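Local structure of hypothetical protein Atu2144 (Agrobacterium tumefaciens, 2ODF) at residues Val222-Arg227 with Gly242-Leu247; Leu63-Leu68 with Val151-Phe156; Ile171-Asp174 with Leu179-Ala182. The protein is of unknown function but belongs to the N-formylglutamate amidohydrolase family and may therefore hydrolyse an amide bond. All blocks are in the same frame, centred on the assembly; numbering follows the deposited sequence.

Contact 1 (Val222-Arg227 with Gly242-Leu247); sequences VMIEIR and GFLHEL
The long C-terminal helix 234-256 packs on strand 220-227 of the central mixed sheet through Leu244, which meets Ile224 and Ile226. The two backbones stay well apart. Ile224 CA and Leu244 CA, the closest pair of alpha carbons, are 9.2 Å from each other, and side chains bridge the distance. Both isoleucines send CB toward the helix.

Leu244 uses both of its terminal methyls. Leu244 CD2 lies 4.0 Å from Ile224 CG2. Leu244 CD1 is almost as near, at 4.1 Å from the same Ile224 CG2. With chi1 of Ile224 at -63°, its CG1 lies beside the backbone nitrogen and its CG2 is anti to it. The side chain passes that of Leu244 in the opposite direction. Ile226 approaches differently. It meets Leu244 tip to tip, with Ile226 CD1 at 4.0 Å from Leu244 CD1.

Other parts of the chain also touch the two isoleucines. Met183 of helix 178-186 reaches Ile224, and Ile231 and Ile169 touch Ile226. The three residues of the contact are buried. Across the two segments the chemistry is wholly aliphatic, at ordinary van der Waals spacing. Between these segments the helix therefore rests on the strand through methyl packing alone.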
loop_
_atom_site.group_PDB
_atom_site.type_symbol
_atom_site.label_atom_id
_atom_site.label_comp_id
_atom_site.label_asym_id
_atom_site.label_seq_id
_atom_site.Cartn_x
_atom_site.Cartn_y
_atom_site.Cartn_z
ATOM N N VAL A 222 -21.095 9.143 -7.043
ATOM C CA VAL A 222 -21.974 7.995 -7.103
ATOM C C VAL A 222 -21.206 6.823 -7.693
ATOM O O VAL A 222 -20.258 6.975 -8.449
ATOM C CB VAL A 222 -23.250 8.303 -7.969
ATOM C CG1 VAL A 222 -22.869 8.396 -9.496
ATOM C CG2 VAL A 222 -24.329 7.267 -7.753
ATOM N N MET A 223 -21.657 5.636 -7.358
ATOM C CA MET A 223 -21.145 4.422 -7.953
ATOM C C MET A 223 -22.307 3.794 -8.688
ATOM O O MET A 223 -23.378 3.634 -8.127
ATOM C CB MET A 223 -20.614 3.527 -6.829
ATOM C CG MET A 223 -20.273 2.086 -7.171
ATOM S SD MET A 223 -19.453 1.172 -5.819
ATOM C CE MET A 223 -19.532 -0.391 -6.562
ATOM N N ILE A 224 -22.094 3.496 -9.964
ATOM C CA ILE A 224 -23.118 2.963 -10.824
ATOM C C ILE A 224 -22.814 1.485 -11.119
ATOM O O ILE A 224 -21.744 1.144 -11.616
ATOM C CB ILE A 224 -23.220 3.778 -12.179
ATOM C CG1 ILE A 224 -23.613 5.213 -11.916
ATOM C CG2 ILE A 224 -24.247 3.174 -13.107
ATOM C CD1 ILE A 224 -23.471 6.078 -13.073
ATOM N N GLU A 225 -23.786 0.639 -10.826
ATOM C CA GLU A 225 -23.752 -0.782 -11.115
ATOM C C GLU A 225 -24.739 -1.084 -12.252
ATOM O O GLU A 225 -25.892 -0.675 -12.189
ATOM C CB GLU A 225 -24.183 -1.548 -9.869
ATOM C CG GLU A 225 -23.098 -1.770 -8.863
ATOM C CD GLU A 225 -22.165 -2.882 -9.211
ATOM O OE1 GLU A 225 -22.088 -3.298 -10.375
ATOM O OE2 GLU A 225 -21.459 -3.330 -8.301
ATOM N N ILE A 226 -24.276 -1.801 -13.271
ATOM C CA ILE A 226 -25.090 -2.192 -14.415
ATOM C C ILE A 226 -25.070 -3.703 -14.533
ATOM O O ILE A 226 -23.994 -4.311 -14.604
ATOM C CB ILE A 226 -24.519 -1.588 -15.690
ATOM C CG1 ILE A 226 -24.336 -0.076 -15.541
ATOM C CG2 ILE A 226 -25.375 -1.944 -16.913
ATOM C CD1 ILE A 226 -23.375 0.485 -16.558
ATOM N N ARG A 227 -26.234 -4.346 -14.595
ATOM C CA ARG A 227 -26.255 -5.800 -14.748
ATOM C C ARG A 227 -25.633 -6.163 -16.105
ATOM O O ARG A 227 -25.994 -5.584 -17.135
ATOM C CB ARG A 227 -27.674 -6.347 -14.581
ATOM C CG ARG A 227 -27.727 -7.808 -14.183
ATOM C CD ARG A 227 -29.165 -8.297 -14.063
ATOM N NE ARG A 227 -29.839 -8.255 -15.368
ATOM C CZ ARG A 227 -31.155 -8.139 -15.563
ATOM N NH1 ARG A 227 -32.003 -8.057 -14.555
ATOM N NH2 ARG A 227 -31.616 -8.105 -16.803
ATOM N N GLY A 242 -26.418 6.139 -23.065
ATOM C CA GLY A 242 -27.363 7.239 -23.285
ATOM C C GLY A 242 -28.370 7.379 -22.159
ATOM O O GLY A 242 -28.660 8.496 -21.725
ATOM N N PHE A 243 -28.913 6.263 -21.685
ATOM C CA PHE A 243 -29.831 6.291 -20.557
ATOM C C PHE A 243 -29.208 7.006 -19.358
ATOM O O PHE A 243 -29.841 7.827 -18.704
ATOM C CB PHE A 243 -30.235 4.878 -20.139
ATOM C CG PHE A 243 -31.107 4.854 -18.930
ATOM C CD1 PHE A 243 -32.471 5.076 -19.045
ATOM C CD2 PHE A 243 -30.569 4.650 -17.677
ATOM C CE1 PHE A 243 -33.286 5.094 -17.930
ATOM C CE2 PHE A 243 -31.375 4.654 -16.543
ATOM C CZ PHE A 243 -32.739 4.879 -16.669
ATOM N N LEU A 244 -27.964 6.638 -19.055
ATOM C CA LEU A 244 -27.277 7.137 -17.869
ATOM C C LEU A 244 -26.838 8.585 -18.052
ATOM O O LEU A 244 -26.832 9.342 -17.096
ATOM C CB LEU A 244 -26.065 6.260 -17.549
ATOM C CG LEU A 244 -26.327 4.859 -17.005
ATOM C CD1 LEU A 244 -25.004 4.056 -17.004
ATOM C CD2 LEU A 244 -26.939 4.888 -15.584
ATOM N N HIS A 245 -26.479 8.964 -19.278
ATOM C CA HIS A 245 -26.162 10.349 -19.584
ATOM C C HIS A 245 -27.394 11.238 -19.350
ATOM O O HIS A 245 -27.291 12.298 -18.743
ATOM C CB HIS A 245 -25.653 10.491 -21.021
ATOM C CG HIS A 245 -25.387 11.909 -21.415
ATOM N ND1 HIS A 245 -24.346 12.641 -20.894
ATOM C CD2 HIS A 245 -26.062 12.745 -22.231
ATOM C CE1 HIS A 245 -24.383 13.867 -21.378
ATOM N NE2 HIS A 245 -25.412 13.953 -22.197
ATOM N N GLU A 246 -28.557 10.774 -19.796
ATOM C CA GLU A 246 -29.819 11.493 -19.564
ATOM C C GLU A 246 -30.118 11.646 -18.079
ATOM O O GLU A 246 -30.314 12.755 -17.619
ATOM C CB GLU A 246 -30.976 10.776 -20.264
ATOM C CG GLU A 246 -30.889 10.805 -21.776
ATOM C CD GLU A 246 -31.584 12.016 -22.423
ATOM O OE1 GLU A 246 -31.784 13.056 -21.739
ATOM O OE2 GLU A 246 -31.929 11.903 -23.631
ATOM N N LEU A 247 -30.113 10.526 -17.352
ATOM C CA LEU A 247 -30.387 10.460 -15.915
ATOM C C LEU A 247 -29.442 11.292 -15.045
ATOM O O LEU A 247 -29.885 12.112 -14.227
ATOM C CB LEU A 247 -30.345 9.004 -15.438
ATOM C CG LEU A 247 -30.781 8.694 -13.997
ATOM C CD1 LEU A 247 -32.254 9.041 -13.806
ATOM C CD2 LEU A 247 -30.528 7.219 -13.625
#

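Contact 2 (Leu63-Leu68 with Val151-Phe156)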
loop_
_atom_site.group_PDB
_atom_site.type_symbol
_atom_site.label_atom_id
_atom_site.label_comp_id
_atom_site.label_asym_id
_atom_site.label_seq_id
_atom_site.Cartn_x
_atom_site.Cartn_y
_atom_site.Cartn_z
ATOM N N LEU A 63 -15.894 -0.850 -18.790
ATOM C CA LEU A 63 -14.972 0.080 -19.438
ATOM C C LEU A 63 -15.597 0.614 -20.744
ATOM O O LEU A 63 -15.429 1.778 -21.093
ATOM C CB LEU A 63 -13.629 -0.605 -19.727
ATOM C CG LEU A 63 -12.559 0.192 -20.411
ATOM C CD1 LEU A 63 -12.297 1.439 -19.575
ATOM C CD2 LEU A 63 -11.266 -0.681 -20.661
ATOM N N ALA A 64 -16.354 -0.243 -21.428
ATOM C CA ALA A 64 -16.930 0.110 -22.718
ATOM C C ALA A 64 -17.957 1.204 -22.509
ATOM O O ALA A 64 -17.964 2.198 -23.243
ATOM C CB ALA A 64 -17.589 -1.126 -23.361
ATOM N N VAL A 65 -18.816 1.001 -21.498
ATOM C CA VAL A 65 -19.801 1.991 -21.078
ATOM C C VAL A 65 -19.120 3.259 -20.583
ATOM O O VAL A 65 -19.521 4.345 -20.947
ATOM C CB VAL A 65 -20.754 1.438 -20.005
ATOM C CG1 VAL A 65 -21.550 2.569 -19.350
ATOM C CG2 VAL A 65 -21.682 0.377 -20.617
ATOM N N ALA A 66 -18.079 3.109 -19.760
ATOM C CA ALA A 66 -17.296 4.261 -19.266
ATOM C C ALA A 66 -16.685 5.119 -20.382
ATOM O O ALA A 66 -16.669 6.344 -20.288
ATOM C CB ALA A 66 -16.224 3.793 -18.300
ATOM N N ARG A 67 -16.167 4.470 -21.396
ATOM C CA ARG A 67 -15.669 5.168 -22.557
ATOM C C ARG A 67 -16.746 5.993 -23.261
ATOM O O ARG A 67 -16.520 7.105 -23.597
ATOM C CB ARG A 67 -14.955 4.217 -23.501
ATOM C CG ARG A 67 -13.654 3.691 -22.980
ATOM C CD ARG A 67 -12.987 2.781 -23.916
ATOM N NE ARG A 67 -11.598 2.716 -23.574
ATOM C CZ ARG A 67 -10.863 1.637 -23.648
ATOM N NH1 ARG A 67 -11.377 0.517 -24.063
ATOM N NH2 ARG A 67 -9.606 1.695 -23.316
ATOM N N LEU A 68 -17.909 5.389 -23.412
ATOM C CA LEU A 68 -19.023 6.065 -24.076
ATOM C C LEU A 68 -19.466 7.253 -23.252
ATOM O O LEU A 68 -19.703 8.325 -23.801
ATOM C CB LEU A 68 -20.175 5.110 -24.332
ATOM C CG LEU A 68 -19.875 4.011 -25.337
ATOM C CD1 LEU A 68 -21.098 3.139 -25.449
ATOM C CD2 LEU A 68 -19.465 4.561 -26.700
ATOM N N VAL A 151 -17.516 9.622 -10.355
ATOM C CA VAL A 151 -18.493 8.642 -10.803
ATOM C C VAL A 151 -17.740 7.375 -11.124
ATOM O O VAL A 151 -16.912 7.377 -12.026
ATOM C CB VAL A 151 -19.251 9.116 -12.067
ATOM C CG1 VAL A 151 -20.231 8.008 -12.536
ATOM C CG2 VAL A 151 -19.976 10.459 -11.809
ATOM N N THR A 152 -18.006 6.305 -10.383
ATOM C CA THR A 152 -17.412 5.002 -10.693
ATOM C C THR A 152 -18.403 4.099 -11.451
ATOM O O THR A 152 -19.628 4.139 -11.239
ATOM C CB THR A 152 -16.866 4.296 -9.440
ATOM O OG1 THR A 152 -17.926 3.693 -8.709
ATOM C CG2 THR A 152 -16.161 5.275 -8.495
ATOM N N ILE A 153 -17.849 3.297 -12.356
ATOM C CA ILE A 153 -18.653 2.464 -13.260
ATOM C C ILE A 153 -18.302 0.999 -13.087
ATOM O O ILE A 153 -17.141 0.592 -13.269
ATOM C CB ILE A 153 -18.409 2.846 -14.760
ATOM C CG1 ILE A 153 -18.635 4.343 -15.015
ATOM C CG2 ILE A 153 -19.224 1.970 -15.686
ATOM C CD1 ILE A 153 -20.047 4.859 -14.752
ATOM N N HIS A 154 -19.321 0.205 -12.772
ATOM C CA HIS A 154 -19.185 -1.211 -12.478
ATOM C C HIS A 154 -20.277 -2.007 -13.216
ATOM O O HIS A 154 -21.338 -1.453 -13.574
ATOM C CB HIS A 154 -19.362 -1.479 -10.982
ATOM C CG HIS A 154 -18.194 -1.063 -10.139
ATOM N ND1 HIS A 154 -17.855 0.258 -9.930
ATOM C CD2 HIS A 154 -17.283 -1.800 -9.461
ATOM C CE1 HIS A 154 -16.798 0.311 -9.135
ATOM N NE2 HIS A 154 -16.424 -0.923 -8.851
ATOM N N SER A 155 -20.029 -3.298 -13.413
ATOM C CA SER A 155 -21.085 -4.225 -13.816
ATOM C C SER A 155 -21.117 -5.403 -12.878
ATOM O O SER A 155 -20.129 -5.703 -12.156
ATOM C CB SER A 155 -20.972 -4.679 -15.306
ATOM O OG SER A 155 -19.899 -5.577 -15.551
ATOM N N PHE A 156 -22.272 -6.056 -12.861
ATOM C CA PHE A 156 -22.511 -7.170 -11.983
ATOM C C PHE A 156 -23.203 -8.293 -12.721
ATOM O O PHE A 156 -23.897 -8.097 -13.716
ATOM C CB PHE A 156 -23.281 -6.767 -10.706
ATOM C CG PHE A 156 -24.679 -6.235 -10.950
ATOM C CD1 PHE A 156 -24.891 -4.894 -11.232
ATOM C CD2 PHE A 156 -25.787 -7.075 -10.848
ATOM C CE1 PHE A 156 -26.202 -4.392 -11.439
ATOM C CE2 PHE A 156 -27.103 -6.574 -11.061
ATOM C CZ PHE A 156 -27.284 -5.222 -11.330
#
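Apolar packing joins Ala66 and Val65 of helix 62-73 to Ile153 of strand 149-156. The nearest touch is Ala66 CB on Ile153 CG1, at 4.1 Å. The second is looser, with Val65 CG1 at 4.4 Å from Ile153 CG2. On Ile153, CG1 faces Ala66, while CG2 lies within reach of both Val65 and Ala66. Its CG1 lies beside the backbone nitrogen and its CG2 anti to it (chi1 -54°). All three residues point CB toward the other segment and are buried. The small alanine lets the backbones come near, and Ala66 CA is 6.4 Å from Ile153 CA.

Backbone bonding stays inside each element or runs to other strands. The helix turn is closed by Arg67 N to Leu63 O, at 2.8 Å. Ile153 pairs with Val30 of strand 27-31, while Thr152 pairs with Val222 and Ile224 on the other side.

Polar bonds surround the apolar contact. Ser155 OG bonds to Pro60 O, and the backbone amide Ser155 N to Asp59 OD2, which ties the end of the strand to the loop just before the helix. Arg67 makes a salt bridge to Glu19. One face of its guanidinium carries Leu63 CD2, 3.5 Å above the plane and offset toward the rim.

Helix 62-73 belongs to the beta-alpha-beta crossover from strand 27-31 to strand 77-80, two parallel neighbours in the sheet. Ala66 also touches Leu77, so the helix reaches strands on either side of 27-31. The chemistry implies a division of labour. Three aliphatic residues make the contact between these segments, and the directional bonds of Ser155 and Arg67 fix strand and helix to their surroundings at its margin.

Contact 3 (Ile171-Asp174 with Leu179-Ala182); sequences ILHD and LADA
With chi1 at -57°, Ile171 has CG1 beside its nitrogen and CG2 anti to it, which turns the CG2 methyl onto Ala180. His173 places its ring between the backbone N and the carbonyl carbon (chi1 64°), beside the same alanine. Ala180 therefore receives one side chain from the strand end and one from the loop that follows.

Ile171 CG2 lies 3.6 Å from Ala180 CA and 3.6 Å from Ala180 CB. On the histidine the ring carbon CD2 comes nearest, with His173 CD2 at 3.4 Å from Ala180 CB. This methyl approaches the ring obliquely. The packing is close, with Ile171 CA at 6.0 Å from Ala180 CA.

A hydrogen bond within the loop holds the ring. His173 ND1 donates to Asp174 O over 2.9 Å, nearly straight at 167°. The bond lies in the carbonyl plane on a lone pair, and close to the plane of the ring, so it should restrain ring rotation.

The contact joins the first strand to the helix in the beta-alpha-beta unit of strand 169-172, helix 178-186 and strand 194-196. Asp181 forms a salt bridge to Arg196 of that last strand. Strand 220-227 flanks strand 169-172 on its other side, and helix 234-256 packs against Leu179 and Ala182.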
loop_
_atom_site.group_PDB
_atom_site.type_symbol
_atom_site.label_atom_id
_atom_site.label_comp_id
_atom_site.label_asym_id
_atom_site.label_seq_id
_atom_site.Cartn_x
_atom_site.Cartn_y
_atom_site.Cartn_z
ATOM N N ILE A 171 -27.744 2.295 -7.951
ATOM C CA ILE A 171 -27.245 3.632 -7.653
ATOM C C ILE A 171 -26.640 3.522 -6.241
ATOM O O ILE A 171 -27.345 3.475 -5.235
ATOM C CB ILE A 171 -28.362 4.718 -7.740
ATOM C CG1 ILE A 171 -29.016 4.705 -9.124
ATOM C CG2 ILE A 171 -27.802 6.126 -7.356
ATOM C CD1 ILE A 171 -28.081 5.074 -10.289
ATOM N N LEU A 172 -25.320 3.458 -6.181
ATOM C CA LEU A 172 -24.625 3.185 -4.923
ATOM C C LEU A 172 -23.997 4.449 -4.338
ATOM O O LEU A 172 -23.532 5.344 -5.061
ATOM C CB LEU A 172 -23.579 2.100 -5.117
ATOM C CG LEU A 172 -24.088 0.657 -5.045
ATOM C CD1 LEU A 172 -25.202 0.397 -6.035
ATOM C CD2 LEU A 172 -22.937 -0.261 -5.304
ATOM N N HIS A 173 -23.990 4.532 -3.018
ATOM C CA HIS A 173 -23.440 5.702 -2.360
ATOM C C HIS A 173 -23.059 5.340 -0.946
ATOM O O HIS A 173 -23.515 4.334 -0.424
ATOM C CB HIS A 173 -24.447 6.852 -2.388
ATOM C CG HIS A 173 -25.697 6.577 -1.615
ATOM N ND1 HIS A 173 -25.791 6.796 -0.257
ATOM C CD2 HIS A 173 -26.906 6.108 -2.007
ATOM C CE1 HIS A 173 -26.997 6.457 0.160
ATOM N NE2 HIS A 173 -27.698 6.048 -0.887
ATOM N N ASP A 174 -22.194 6.161 -0.358
ATOM C CA ASP A 174 -21.779 6.041 1.035
ATOM C C ASP A 174 -22.496 7.154 1.832
ATOM O O ASP A 174 -23.685 7.442 1.579
ATOM C CB ASP A 174 -20.243 6.108 1.102
ATOM C CG ASP A 174 -19.684 5.509 2.401
ATOM O OD1 ASP A 174 -19.745 6.182 3.458
ATOM O OD2 ASP A 174 -19.206 4.359 2.357
ATOM N N LEU A 179 -26.018 13.102 -4.909
ATOM C CA LEU A 179 -26.175 12.711 -6.317
ATOM C C LEU A 179 -27.058 11.484 -6.462
ATOM O O LEU A 179 -27.915 11.434 -7.340
ATOM C CB LEU A 179 -24.828 12.485 -6.997
ATOM C CG LEU A 179 -24.851 12.152 -8.507
ATOM C CD1 LEU A 179 -25.747 13.077 -9.326
ATOM C CD2 LEU A 179 -23.399 12.155 -9.066
ATOM N N ALA A 180 -26.865 10.498 -5.596
ATOM C CA ALA A 180 -27.643 9.277 -5.651
ATOM C C ALA A 180 -29.137 9.585 -5.533
ATOM O O ALA A 180 -29.945 9.060 -6.292
ATOM C CB ALA A 180 -27.212 8.298 -4.524
ATOM N N ASP A 181 -29.488 10.393 -4.534
ATOM C CA ASP A 181 -30.876 10.789 -4.289
ATOM C C ASP A 181 -31.478 11.442 -5.523
ATOM O O ASP A 181 -32.605 11.138 -5.893
ATOM C CB ASP A 181 -30.970 11.787 -3.121
ATOM C CG ASP A 181 -30.717 11.155 -1.752
ATOM O OD1 ASP A 181 -30.746 9.913 -1.630
ATOM O OD2 ASP A 181 -30.469 11.917 -0.770
ATOM N N ALA A 182 -30.738 12.365 -6.130
ATOM C CA ALA A 182 -31.169 13.052 -7.334
ATOM C C ALA A 182 -31.403 12.055 -8.480
ATOM O O ALA A 182 -32.394 12.166 -9.207
ATOM C CB ALA A 182 -30.137 14.104 -7.753
#

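In the fold
All three contacts set a helix on the same mixed sheet, and all are buried. Contact 2 is nearest the chain centre, about 7 Å between centres; contacts 1 and 3 follow at about 12 and 15 Å. The strand of contact 1 runs between those of the other two. It is bonded to contact 2 through Ile224 N and O and to contact 3 through Met223 O. Contacts 2 and 3 do not touch. Contacts 1 and 2 are purely aliphatic across their segments. Contact 3, farther out, adds an imidazole ring, and its His173 is partly exposed.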